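Local coordinates for protein ykuJ (Bacillus subtilis, PDB 2FFG) that is of unknown function and belongs to the DUF1797 family, folding as a four-stranded antiparallel sheet with two helices, at residues 65-68 with 69-73. Sequence-based numbering, arbitrary orientation.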
loop_
_atom_site.group_PDB
_atom_site.type_symbol
_atom_site.label_atom_id
_atom_site.label_comp_id
_atom_site.label_asym_id
_atom_site.label_seq_id
_atom_site.Cartn_x
_atom_site.Cartn_y
_atom_site.Cartn_z
ATOM N N ASP A 65 -19.965 -0.340 6.570
ATOM C CA ASP A 65 -19.798 1.051 6.966
ATOM C C ASP A 65 -18.850 1.120 8.146
ATOM O O ASP A 65 -18.563 2.198 8.657
ATOM C CB ASP A 65 -21.143 1.679 7.343
ATOM C CG ASP A 65 -21.843 0.929 8.458
ATOM O OD1 ASP A 65 -22.245 -0.233 8.235
ATOM O OD2 ASP A 65 -21.987 1.496 9.562
ATOM N N ASN A 66 -18.346 -0.034 8.564
ATOM C CA ASN A 66 -17.432 -0.081 9.685
ATOM C C ASN A 66 -16.133 -0.819 9.353
ATOM O O ASN A 66 -16.139 -1.997 9.006
ATOM C CB ASN A 66 -18.114 -0.744 10.878
ATOM C CG ASN A 66 -17.221 -0.799 12.090
ATOM O OD1 ASN A 66 -16.136 -1.369 12.039
ATOM N ND2 ASN A 66 -17.668 -0.198 13.188
ATOM N N ILE A 67 -15.021 -0.106 9.484
ATOM C CA ILE A 67 -13.701 -0.638 9.199
ATOM C C ILE A 67 -13.341 -1.930 9.954
ATOM O O ILE A 67 -12.679 -2.812 9.405
ATOM C CB ILE A 67 -12.636 0.432 9.487
ATOM C CG1 ILE A 67 -11.286 -0.017 8.934
ATOM C CG2 ILE A 67 -12.548 0.692 10.990
ATOM C CD1 ILE A 67 -10.456 -1.066 9.720
ATOM N N ASP A 68 -13.773 -2.049 11.203
ATOM C CA ASP A 68 -13.457 -3.246 11.973
ATOM C C ASP A 68 -14.190 -4.456 11.427
ATOM O O ASP A 68 -13.650 -5.562 11.406
ATOM C CB ASP A 68 -13.805 -3.068 13.464
ATOM C CG ASP A 68 -12.825 -2.164 14.193
ATOM O OD1 ASP A 68 -11.656 -2.090 13.768
ATOM O OD2 ASP A 68 -13.215 -1.538 15.201
HETATM N N MSE A 69 -15.421 -4.239 10.979
HETATM C CA MSE A 69 -16.226 -5.317 10.441
HETATM C C MSE A 69 -15.813 -5.791 9.053
HETATM O O MSE A 69 -15.961 -6.968 8.734
HETATM C CB MSE A 69 -17.682 -4.898 10.460
HETATM C CG MSE A 69 -18.184 -4.753 11.878
HETATM SE SE MSE A 69 -19.965 -4.099 11.981
HETATM C CE MSE A 69 -20.876 -5.664 11.284
ATOM N N VAL A 70 -15.309 -4.889 8.220
ATOM C CA VAL A 70 -14.875 -5.292 6.899
ATOM C C VAL A 70 -13.529 -6.003 7.062
ATOM O O VAL A 70 -13.240 -6.973 6.375
ATOM C CB VAL A 70 -14.752 -4.076 5.953
ATOM C CG1 VAL A 70 -13.725 -3.085 6.490
ATOM C CG2 VAL A 70 -14.390 -4.550 4.551
ATOM N N SER A 71 -12.725 -5.534 8.011
ATOM C CA SER A 71 -11.430 -6.136 8.290
ATOM C C SER A 71 -11.576 -7.590 8.725
ATOM O O SER A 71 -10.799 -8.455 8.326
ATOM C CB SER A 71 -10.713 -5.357 9.389
ATOM O OG SER A 71 -10.323 -4.061 8.951
ATOM N N ILE A 72 -12.578 -7.847 9.557
ATOM C CA ILE A 72 -12.845 -9.180 10.072
ATOM C C ILE A 72 -13.219 -10.124 8.940
ATOM O O ILE A 72 -12.731 -11.254 8.852
ATOM C CB ILE A 72 -13.986 -9.117 11.106
ATOM C CG1 ILE A 72 -13.474 -8.409 12.359
ATOM C CG2 ILE A 72 -14.517 -10.508 11.414
ATOM C CD1 ILE A 72 -14.559 -7.966 13.337
ATOM N N GLU A 73 -14.098 -9.640 8.078
ATOM C CA GLU A 73 -14.566 -10.400 6.935
ATOM C C GLU A 73 -13.375 -10.739 6.043
ATOM O O GLU A 73 -13.230 -11.877 5.583
ATOM C CB GLU A 73 -15.588 -9.559 6.169
ATOM C CG GLU A 73 -16.247 -10.245 4.988
ATOM C CD GLU A 73 -17.284 -11.266 5.406
ATOM O OE1 GLU A 73 -17.957 -11.050 6.437
ATOM O OE2 GLU A 73 -17.436 -12.275 4.683
#
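Asn66 caps the N-terminus of helix 67-79. Its OD1 accepts from Met69 N at 3.1 Å, with the donor lying 36° out of the amide carbonyl plane. The same OD1 takes a weak second bond from Asp68 N. CG stands anti to the backbone N (chi1 -179°), which brings OD1 round to the N-H groups of the first turn, while ND2 points away from them. The main chain of Asn66 also takes part: its O accepts from Val70 N at 3.1 Å, nearly in line with the C=O, and weakly from Met69 N. At the next residue, Ile67 O is gripped twice by Ser71. The hydroxyl OG donates to Ile67 O at 2.7 Å and Ser71 N donates to it at 3.1 Å, from opposite faces of the carbonyl plane. Ile72 N then bonds to Asp68 O.

The selenomethionine at Met69 crosses Asn66 at about a right angle, with SE 4.0 Å from Asn66 CB. Ile67 CD1 lies against Ser71 OG. Val70 CG1 comes up close beside Ile67 O, 3.1 Å away. On the inner face, Ile67 and Ser71 reach Ile8 of helix 3-21, while Val70 meets Leu11 of that helix and Phe48 and Phe64 of the sheet.

Replacing Asn66 by an alanine takes away OD1 and would probably leave the N-H groups of Asp68 and Met69 without their side-chain acceptor, fraying the first turn. This asparagine N-cap, leading from strand 57-64 into the C-terminal helix, offers an acceptor to N-H groups with no preceding turn, and Ile67 O satisfies the buried Ser71 hydroxyl.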